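Long-range contacts in heat shock protein, putative (Plasmodium falciparum, PDB 1Y6Z), which probably acts as an ATP-dependent Hsp90-family chaperone for unfolded proteins, the deposited chain holding the middle domain of the longer protein: residues L4-Q9 and N48-I53; V176-I181 and D230-L235; C203-S208 and E255-N260. One frame throughout, in Å; residues are numbered along the deposited sequence.

Interaction 1 of 3, residues L4-Q9 and N48-I53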
loop_
_atom_site.group_PDB
_atom_site.type_symbol
_atom_site.label_atom_id
_atom_site.label_comp_id
_atom_site.label_asym_id
_atom_site.label_seq_id
_atom_site.Cartn_x
_atom_site.Cartn_y
_atom_site.Cartn_z
ATOM N N LEU B 4 28.582 16.779 -6.964
ATOM C CA LEU B 4 27.402 17.275 -6.214
ATOM C C LEU B 4 26.966 16.241 -5.164
ATOM O O LEU B 4 27.617 15.189 -5.035
ATOM C CB LEU B 4 26.278 17.722 -7.168
ATOM C CG LEU B 4 25.481 16.837 -8.125
ATOM C CD1 LEU B 4 24.904 17.747 -9.229
ATOM C CD2 LEU B 4 26.291 15.706 -8.716
ATOM N N PRO B 5 25.949 16.577 -4.334
ATOM C CA PRO B 5 25.641 15.642 -3.263
ATOM C C PRO B 5 24.944 14.383 -3.791
ATOM O O PRO B 5 24.219 14.460 -4.795
ATOM C CB PRO B 5 24.695 16.444 -2.379
ATOM C CG PRO B 5 23.966 17.331 -3.313
ATOM C CD PRO B 5 25.044 17.750 -4.303
ATOM N N ILE B 6 25.132 13.269 -3.089
ATOM C CA ILE B 6 24.602 11.956 -3.495
ATOM C C ILE B 6 23.113 12.013 -3.904
ATOM O O ILE B 6 22.756 11.450 -4.927
ATOM C CB ILE B 6 24.860 10.859 -2.426
ATOM C CG1 ILE B 6 24.392 9.474 -2.907
ATOM C CG2 ILE B 6 24.151 11.210 -1.133
ATOM C CD1 ILE B 6 24.984 8.286 -2.106
ATOM N N TRP B 7 22.287 12.731 -3.133
ATOM C CA TRP B 7 20.827 12.791 -3.346
ATOM C C TRP B 7 20.352 13.478 -4.606
ATOM O O TRP B 7 19.138 13.470 -4.889
ATOM C CB TRP B 7 20.105 13.409 -2.151
ATOM C CG TRP B 7 20.481 14.860 -1.843
ATOM C CD1 TRP B 7 19.924 16.001 -2.376
ATOM C CD2 TRP B 7 21.428 15.299 -0.867
ATOM N NE1 TRP B 7 20.505 17.114 -1.828
ATOM C CE2 TRP B 7 21.419 16.717 -0.884
ATOM C CE3 TRP B 7 22.300 14.638 0.006
ATOM C CZ2 TRP B 7 22.240 17.471 -0.059
ATOM C CZ3 TRP B 7 23.120 15.392 0.838
ATOM C CH2 TRP B 7 23.083 16.790 0.796
ATOM N N LYS B 8 21.315 14.056 -5.334
ATOM C CA LYS B 8 21.104 14.761 -6.590
ATOM C C LYS B 8 21.643 13.978 -7.786
ATOM O O LYS B 8 21.227 14.212 -8.925
ATOM C CB LYS B 8 21.761 16.137 -6.523
ATOM C CG LYS B 8 20.763 17.265 -6.672
ATOM C CD LYS B 8 19.999 17.554 -5.395
ATOM C CE LYS B 8 19.036 18.688 -5.629
ATOM N NZ LYS B 8 19.770 19.797 -6.333
ATOM N N GLN B 9 22.591 13.079 -7.512
ATOM C CA GLN B 9 23.017 12.068 -8.453
ATOM C C GLN B 9 21.858 11.082 -8.758
ATOM O O GLN B 9 20.972 10.853 -7.926
ATOM C CB GLN B 9 24.233 11.323 -7.886
ATOM C CG GLN B 9 25.324 12.248 -7.298
ATOM C CD GLN B 9 26.633 11.517 -6.990
ATOM O OE1 GLN B 9 27.156 10.786 -7.823
ATOM N NE2 GLN B 9 27.166 11.720 -5.782
ATOM N N ASN B 48 14.260 15.929 -3.060
ATOM C CA ASN B 48 14.968 14.650 -3.087
ATOM C C ASN B 48 14.990 14.085 -1.677
ATOM O O ASN B 48 15.012 14.837 -0.724
ATOM C CB ASN B 48 16.413 14.874 -3.493
ATOM C CG ASN B 48 16.548 15.675 -4.749
ATOM O OD1 ASN B 48 16.330 15.163 -5.857
ATOM N ND2 ASN B 48 16.966 16.940 -4.603
ATOM N N SER B 49 14.983 12.761 -1.519
ATOM C CA SER B 49 15.098 12.239 -0.173
ATOM C C SER B 49 15.844 10.929 -0.217
ATOM O O SER B 49 15.764 10.207 -1.192
ATOM C CB SER B 49 13.750 12.069 0.529
ATOM O OG SER B 49 13.871 11.772 1.933
ATOM N N ILE B 50 16.654 10.693 0.800
ATOM C CA ILE B 50 17.188 9.328 0.989
ATOM C C ILE B 50 16.848 9.035 2.433
ATOM O O ILE B 50 17.179 9.855 3.300
ATOM C CB ILE B 50 18.733 9.198 0.792
ATOM C CG1 ILE B 50 19.203 9.824 -0.523
ATOM C CG2 ILE B 50 19.120 7.676 0.909
ATOM C CD1 ILE B 50 20.723 9.788 -0.744
ATOM N N LEU B 51 16.206 7.889 2.703
ATOM C CA LEU B 51 15.741 7.578 4.015
ATOM C C LEU B 51 16.378 6.222 4.343
ATOM O O LEU B 51 16.432 5.393 3.494
ATOM C CB LEU B 51 14.224 7.391 3.964
ATOM C CG LEU B 51 13.355 8.661 3.703
ATOM C CD1 LEU B 51 11.842 8.136 3.776
ATOM C CD2 LEU B 51 13.622 9.665 4.773
ATOM N N TYR B 52 16.896 6.063 5.555
ATOM C CA TYR B 52 17.601 4.863 6.004
ATOM C C TYR B 52 16.910 4.345 7.275
ATOM O O TYR B 52 16.543 5.106 8.152
ATOM C CB TYR B 52 19.011 5.226 6.420
ATOM C CG TYR B 52 19.924 5.645 5.256
ATOM C CD1 TYR B 52 20.025 6.974 4.874
ATOM C CD2 TYR B 52 20.677 4.681 4.580
ATOM C CE1 TYR B 52 20.888 7.382 3.818
ATOM C CE2 TYR B 52 21.501 5.058 3.536
ATOM C CZ TYR B 52 21.609 6.406 3.159
ATOM O OH TYR B 52 22.504 6.769 2.146
ATOM N N ILE B 53 16.823 3.030 7.389
ATOM C CA ILE B 53 16.538 2.343 8.618
ATOM C C ILE B 53 17.888 1.963 9.173
ATOM O O ILE B 53 18.670 1.240 8.506
ATOM C CB ILE B 53 15.698 1.095 8.370
ATOM C CG1 ILE B 53 14.327 1.523 7.846
ATOM C CG2 ILE B 53 15.539 0.250 9.671
ATOM C CD1 ILE B 53 13.447 0.309 7.557
#
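Trp7 and Ile6 sit against Ile50 and Asn48 where the N-terminal arm of this Hsp90 middle domain, wound into a short 3-10 turn over residues 6-8, meets strand 47-53 of the five-stranded mixed sheet. Trp7 can be followed outward from its CB, which lies 3.9 Å from CD1 of Ile50, the tip of a side chain that comes up off the strand. At the next bond CG is tucked over the residue's own backbone, flanked by N and C (chi1 62°), and this swings the indole toward the Asn48 end of the strand instead of over Ile50. CD1 of the Trp7 ring then lies 3.9 Å from CB of Asn48. One step on, NE1 leaves this pair of segments altogether and donates to OD1 of Asp102, on neighbouring strand 98-103. Over one face of the indole lies CB of Pro5, 3.4 Å above the ring plane and displaced from the ring centre.

Ile50 is stretched out to its tip, with chi2 at 177°, and that straight chain carries CD1 past Trp7 to within 3.7 Å of CG2 of Ile6. The two isoleucines cross at about a right angle. Tyr19 of helix 16-27 touches both, so the cluster is a three-way junction of arm, strand and helix. Ile6, Trp7 and Ile50 are buried, whereas Asn48 and Lys8 are partly exposed. The backbone of the turn is closed by Lys8 N donating to Pro5 O at 3.0 Å, while Trp7 O, 3.4 Å from CB of Asn48, accepts a hydrogen bond from NE2 of His38.

Interaction 2 of 3, residues V176-I181 and D230-L235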
loop_
_atom_site.group_PDB
_atom_site.type_symbol
_atom_site.label_atom_id
_atom_site.label_comp_id
_atom_site.label_asym_id
_atom_site.label_seq_id
_atom_site.Cartn_x
_atom_site.Cartn_y
_atom_site.Cartn_z
ATOM N N VAL B 176 3.395 -5.650 12.679
ATOM C CA VAL B 176 3.775 -5.946 14.079
ATOM C C VAL B 176 3.602 -7.488 14.288
ATOM O O VAL B 176 2.808 -8.103 13.576
ATOM C CB VAL B 176 2.954 -5.110 15.111
ATOM C CG1 VAL B 176 3.084 -3.587 14.943
ATOM C CG2 VAL B 176 1.481 -5.468 15.061
ATOM N N GLU B 177 4.399 -8.085 15.204
ATOM C CA GLU B 177 4.384 -9.524 15.466
ATOM C C GLU B 177 4.384 -9.806 16.970
ATOM O O GLU B 177 4.964 -9.025 17.760
ATOM C CB GLU B 177 5.550 -10.209 14.726
ATOM C CG GLU B 177 5.437 -10.143 13.195
ATOM C CD GLU B 177 6.522 -10.924 12.473
ATOM O OE1 GLU B 177 7.289 -11.660 13.143
ATOM O OE2 GLU B 177 6.579 -10.784 11.233
ATOM N N PHE B 178 3.704 -10.897 17.360
ATOM C CA PHE B 178 3.558 -11.291 18.776
ATOM C C PHE B 178 3.664 -12.783 18.875
ATOM O O PHE B 178 3.317 -13.517 17.941
ATOM C CB PHE B 178 2.188 -10.902 19.383
ATOM C CG PHE B 178 1.854 -9.465 19.226
ATOM C CD1 PHE B 178 1.165 -9.013 18.104
ATOM C CD2 PHE B 178 2.261 -8.535 20.175
ATOM C CE1 PHE B 178 0.867 -7.680 17.931
ATOM C CE2 PHE B 178 1.952 -7.167 20.021
ATOM C CZ PHE B 178 1.254 -6.739 18.883
ATOM N N TYR B 179 4.176 -13.224 20.019
ATOM C CA TYR B 179 4.197 -14.641 20.334
ATOM C C TYR B 179 2.753 -15.033 20.570
ATOM O O TYR B 179 1.967 -14.207 21.002
ATOM C CB TYR B 179 5.041 -14.876 21.599
ATOM C CG TYR B 179 6.528 -14.878 21.314
ATOM C CD1 TYR B 179 7.372 -13.876 21.810
ATOM C CD2 TYR B 179 7.068 -15.830 20.470
ATOM C CE1 TYR B 179 8.757 -13.887 21.509
ATOM C CE2 TYR B 179 8.428 -15.856 20.167
ATOM C CZ TYR B 179 9.268 -14.891 20.685
ATOM O OH TYR B 179 10.620 -14.945 20.340
ATOM N N SER B 180 2.420 -16.299 20.313
ATOM C CA SER B 180 1.087 -16.789 20.621
ATOM C C SER B 180 1.220 -18.185 21.218
ATOM O O SER B 180 2.347 -18.686 21.345
ATOM C CB SER B 180 0.238 -16.842 19.367
ATOM O OG SER B 180 0.697 -17.868 18.518
ATOM N N ILE B 181 0.085 -18.817 21.548
ATOM C CA ILE B 181 0.098 -20.242 21.965
ATOM C C ILE B 181 0.638 -21.146 20.848
ATOM O O ILE B 181 1.477 -22.008 21.101
ATOM C CB ILE B 181 -1.311 -20.739 22.414
ATOM C CG1 ILE B 181 -1.905 -19.821 23.522
ATOM C CG2 ILE B 181 -1.249 -22.237 22.809
ATOM C CD1 ILE B 181 -3.419 -20.105 23.937
ATOM N N ASP B 230 -6.165 -19.876 18.757
ATOM C CA ASP B 230 -4.903 -19.251 19.150
ATOM C C ASP B 230 -5.178 -17.962 19.904
ATOM O O ASP B 230 -6.223 -17.329 19.720
ATOM C CB ASP B 230 -3.955 -19.026 17.946
ATOM C CG ASP B 230 -2.484 -18.803 18.378
ATOM O OD1 ASP B 230 -2.147 -19.062 19.545
ATOM O OD2 ASP B 230 -1.654 -18.395 17.524
ATOM N N VAL B 231 -4.219 -17.580 20.748
ATOM C CA VAL B 231 -4.259 -16.353 21.504
ATOM C C VAL B 231 -2.863 -15.739 21.474
ATOM O O VAL B 231 -1.868 -16.385 21.791
ATOM C CB VAL B 231 -4.629 -16.594 22.986
ATOM C CG1 VAL B 231 -4.570 -15.302 23.801
ATOM C CG2 VAL B 231 -6.026 -17.145 23.079
ATOM N N LEU B 232 -2.807 -14.459 21.126
ATOM C CA LEU B 232 -1.526 -13.734 21.137
ATOM C C LEU B 232 -1.151 -13.323 22.545
ATOM O O LEU B 232 -2.028 -13.078 23.373
ATOM C CB LEU B 232 -1.648 -12.442 20.333
ATOM C CG LEU B 232 -2.278 -12.624 18.962
ATOM C CD1 LEU B 232 -2.735 -11.210 18.470
ATOM C CD2 LEU B 232 -1.247 -13.337 18.100
ATOM N N PHE B 233 0.147 -13.178 22.785
ATOM C CA PHE B 233 0.621 -12.702 24.084
ATOM C C PHE B 233 1.037 -11.220 24.082
ATOM O O PHE B 233 1.840 -10.791 23.246
ATOM C CB PHE B 233 1.812 -13.555 24.531
ATOM C CG PHE B 233 1.519 -15.045 24.644
ATOM C CD1 PHE B 233 2.528 -15.972 24.409
ATOM C CD2 PHE B 233 0.245 -15.513 24.985
ATOM C CE1 PHE B 233 2.272 -17.357 24.518
ATOM C CE2 PHE B 233 -0.027 -16.900 25.084
ATOM C CZ PHE B 233 0.969 -17.805 24.852
ATOM N N SER B 234 0.467 -10.457 25.013
ATOM C CA SER B 234 0.940 -9.123 25.374
ATOM C C SER B 234 1.931 -9.243 26.563
ATOM O O SER B 234 1.625 -9.799 27.623
ATOM C CB SER B 234 -0.242 -8.196 25.664
ATOM O OG SER B 234 0.162 -6.980 26.275
ATOM N N LEU B 235 3.156 -8.788 26.352
ATOM C CA LEU B 235 4.170 -8.912 27.382
ATOM C C LEU B 235 4.659 -7.537 27.862
ATOM O O LEU B 235 5.433 -7.446 28.804
ATOM C CB LEU B 235 5.307 -9.808 26.906
ATOM C CG LEU B 235 4.972 -11.169 26.254
ATOM C CD1 LEU B 235 6.208 -11.847 25.722
ATOM C CD2 LEU B 235 4.208 -12.156 27.166
HETATM O O HOH W 1 4.302 -11.486 22.277
#
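The Phe233 ring lies flat on the backbone of the other segment: CA of Ser180 stands over the centre of one face, 4.0 Å above the ring plane. The ring's outline touches side chains at two places, CD1 lying 3.9 Å from CB of Tyr179 and CZ 3.8 Å from CG1 of Ile181, whose side chain runs across the ring at about a right angle. The Phe178 ring sits nearby, obliquely disposed to Phe233 O and to Leu232, and packs on Cys242 and Leu243 of helix 237-249.

The two backbones touch at one beta bridge, between Ser180 and Leu232, and then part; the touching parts, 178-181 and 230-233, run 128° apart. Phe233 N gives a short, nearly straight bond to Tyr179 O (2.7 Å, 165° at the hydrogen), and Ile181 N donates to Val231 O at 3.1 Å. A water continues the pairing where the chains separate, accepting from Tyr179 N and donating to Phe233 O at 2.7 Å.

At the other end Ser180 OG donates to the syn lone pair of Asp230 OD2, 2.6 Å away; with chi1 at 70° OG is folded back over its own main chain, and the hydroxyl is held against the carboxylate. Asp230 OD1 in turn accepts from its neighbour Val231 N and from Asn182 N, which ties the residue after Ile181 to the same carboxylate. The arrangement is an extended connection laid across an outermost strand, 231-234, of the small three-stranded parallel sheet in the C-terminal part of this Hsp90 middle domain.

Interaction 3 of 3, residues C203-S208 and E255-N260; sequences CIYYIS and EVLDVN
Asp258 OD2 takes two donors, and one of them links it to Ser208 across the contact. A water donates to OD2 at 2.7 Å and accepts from Ser208 N, while Asn260 N, 3.1 Å from OD2, comes in from above the carboxylate plane and closes an Asx turn just past the strand. The backbones are joined by an alternating ladder of four bonds: Ile204 N to Glu255 O, Leu257 N to Ile204 O (2.7 Å), Tyr206 N to Leu257 O, and Val259 N to Tyr206 O (2.8 Å).

On one face Tyr206 lays its ring across the neighbouring strand. A chi1 of 77° turns the ring over Asp258, whose CA lies 4.0 Å from the ring centroid and 18° off its normal, a CH-pi contact. CD2 of the same ring touches CG1 of Val256 at 3.7 Å, and helix 237-249 covers this side through Leu243, Leu246 and Thr247. On the other face Tyr205 and Leu257 run side by side, and Leu257 CD2 also meets SG of Cys203 at 3.5 Å; Leu224 of helix 222-226 packs on Tyr205 there. Helices on both sides of a parallel sheet, with strand 204-208 in the middle and 256-258 at its margin, make the three-layered alpha-beta-alpha sandwich of this part of the Hsp90 middle domain.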
loop_
_atom_site.group_PDB
_atom_site.type_symbol
_atom_site.label_atom_id
_atom_site.label_comp_id
_atom_site.label_asym_id
_atom_site.label_seq_id
_atom_site.Cartn_x
_atom_site.Cartn_y
_atom_site.Cartn_z
ATOM N N CYS B 203 -13.051 -13.739 16.283
ATOM C CA CYS B 203 -12.285 -12.689 16.993
ATOM C C CYS B 203 -10.830 -13.041 17.047
ATOM O O CYS B 203 -10.484 -14.222 17.016
ATOM C CB CYS B 203 -12.724 -12.599 18.462
ATOM S SG CYS B 203 -14.277 -11.833 18.764
ATOM N N ILE B 204 -9.985 -12.013 17.213
ATOM C CA ILE B 204 -8.568 -12.242 17.472
ATOM C C ILE B 204 -8.449 -12.063 18.959
ATOM O O ILE B 204 -8.862 -11.025 19.483
ATOM C CB ILE B 204 -7.668 -11.163 16.736
ATOM C CG1 ILE B 204 -7.843 -11.235 15.215
ATOM C CG2 ILE B 204 -6.203 -11.305 17.103
ATOM C CD1 ILE B 204 -7.391 -9.939 14.522
ATOM N N TYR B 205 -7.866 -13.042 19.652
ATOM C CA TYR B 205 -7.749 -12.943 21.113
ATOM C C TYR B 205 -6.345 -12.632 21.504
ATOM O O TYR B 205 -5.441 -13.054 20.827
ATOM C CB TYR B 205 -8.189 -14.246 21.799
ATOM C CG TYR B 205 -9.647 -14.542 21.547
ATOM C CD1 TYR B 205 -10.056 -15.318 20.437
ATOM C CD2 TYR B 205 -10.625 -14.005 22.384
ATOM C CE1 TYR B 205 -11.425 -15.563 20.195
ATOM C CE2 TYR B 205 -11.979 -14.246 22.164
ATOM C CZ TYR B 205 -12.369 -15.028 21.079
ATOM O OH TYR B 205 -13.716 -15.223 20.886
ATOM N N TYR B 206 -6.174 -11.901 22.604
ATOM C CA TYR B 206 -4.873 -11.789 23.252
ATOM C C TYR B 206 -4.953 -11.840 24.777
ATOM O O TYR B 206 -6.013 -11.669 25.337
ATOM C CB TYR B 206 -4.144 -10.511 22.800
ATOM C CG TYR B 206 -4.638 -9.237 23.421
ATOM C CD1 TYR B 206 -4.010 -8.715 24.554
ATOM C CD2 TYR B 206 -5.688 -8.533 22.858
ATOM C CE1 TYR B 206 -4.437 -7.534 25.119
ATOM C CE2 TYR B 206 -6.136 -7.343 23.433
ATOM C CZ TYR B 206 -5.491 -6.864 24.563
ATOM O OH TYR B 206 -5.904 -5.686 25.123
ATOM N N ILE B 207 -3.813 -12.056 25.423
ATOM C CA ILE B 207 -3.749 -12.151 26.903
ATOM C C ILE B 207 -2.478 -11.537 27.511
ATOM O O ILE B 207 -1.357 -11.966 27.190
ATOM C CB ILE B 207 -3.917 -13.623 27.395
ATOM C CG1 ILE B 207 -3.941 -13.692 28.933
ATOM C CG2 ILE B 207 -2.825 -14.579 26.828
ATOM C CD1 ILE B 207 -4.648 -14.939 29.475
ATOM N N SER B 208 -2.662 -10.553 28.401
ATOM C CA SER B 208 -1.547 -10.047 29.226
ATOM C C SER B 208 -0.749 -11.194 29.866
ATOM O O SER B 208 -1.285 -11.994 30.665
ATOM C CB SER B 208 -2.050 -9.084 30.306
ATOM O OG SER B 208 -2.639 -7.916 29.740
ATOM N N GLU B 255 -12.625 -7.869 15.568
ATOM C CA GLU B 255 -12.493 -7.389 16.912
ATOM C C GLU B 255 -11.301 -8.093 17.543
ATOM O O GLU B 255 -10.989 -9.216 17.174
ATOM C CB GLU B 255 -13.798 -7.637 17.663
ATOM C CG GLU B 255 -14.756 -6.496 17.448
ATOM C CD GLU B 255 -16.164 -6.857 17.796
ATOM O OE1 GLU B 255 -17.048 -6.626 16.928
ATOM O OE2 GLU B 255 -16.381 -7.381 18.927
ATOM N N VAL B 256 -10.618 -7.410 18.456
ATOM C CA VAL B 256 -9.433 -7.953 19.091
ATOM C C VAL B 256 -9.635 -7.979 20.605
ATOM O O VAL B 256 -9.583 -6.948 21.280
ATOM C CB VAL B 256 -8.194 -7.083 18.744
ATOM C CG1 VAL B 256 -7.009 -7.526 19.563
ATOM C CG2 VAL B 256 -7.914 -7.144 17.226
ATOM N N LEU B 257 -9.864 -9.152 21.150
ATOM C CA LEU B 257 -10.354 -9.222 22.519
ATOM C C LEU B 257 -9.281 -9.608 23.511
ATOM O O LEU B 257 -8.513 -10.555 23.286
ATOM C CB LEU B 257 -11.510 -10.229 22.565
ATOM C CG LEU B 257 -12.931 -9.704 22.320
ATOM C CD1 LEU B 257 -13.104 -8.631 21.232
ATOM C CD2 LEU B 257 -13.839 -10.898 22.072
ATOM N N ASP B 258 -9.224 -8.865 24.610
ATOM C CA ASP B 258 -8.431 -9.267 25.751
ATOM C C ASP B 258 -9.205 -10.461 26.312
ATOM O O ASP B 258 -10.439 -10.389 26.386
ATOM C CB ASP B 258 -8.366 -8.128 26.791
ATOM C CG ASP B 258 -7.366 -8.403 27.918
ATOM O OD1 ASP B 258 -6.876 -7.433 28.531
ATOM O OD2 ASP B 258 -7.066 -9.574 28.215
ATOM N N VAL B 259 -8.496 -11.532 26.674
ATOM C CA VAL B 259 -9.089 -12.760 27.245
ATOM C C VAL B 259 -9.760 -12.474 28.606
ATOM O O VAL B 259 -10.480 -13.331 29.144
ATOM C CB VAL B 259 -8.003 -13.877 27.386
ATOM C CG1 VAL B 259 -8.357 -14.923 28.433
ATOM C CG2 VAL B 259 -7.738 -14.535 26.041
ATOM N N ASN B 260 -9.489 -11.278 29.145
ATOM C CA ASN B 260 -10.095 -10.762 30.372
ATOM C C ASN B 260 -10.859 -9.470 30.114
ATOM O O ASN B 260 -12.012 -9.495 29.677
ATOM C CB ASN B 260 -9.002 -10.499 31.405
ATOM C CG ASN B 260 -8.050 -11.685 31.569
ATOM O OD1 ASN B 260 -8.479 -12.832 31.636
ATOM N ND2 ASN B 260 -6.754 -11.402 31.659
HETATM O O HOH W 2 -4.974 -10.436 29.657
#

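In the fold
From the N terminus, interaction 1 closes first, when strand 47-53 comes back to the opening arm after helix 16-27 and strand 35-41; it ties that arm to the large mixed sheet. The chain then passes through the long helices 121-141 and 145-164 to the other side of the chain's centre, where interactions 2 and 3 lie about 38 and 43 Å from interaction 1, centre to centre. These two cross: 176-181 opens, 203-208 follows, 230-235 closes the first and 255-260 the second. Both reach one parallel sheet, interaction 2 through strand 231-234 alone, with strand 204-208 between 231-234 and 256-258, so interaction 2 fastens the connection after helix 169-173 and interaction 3 the last strand.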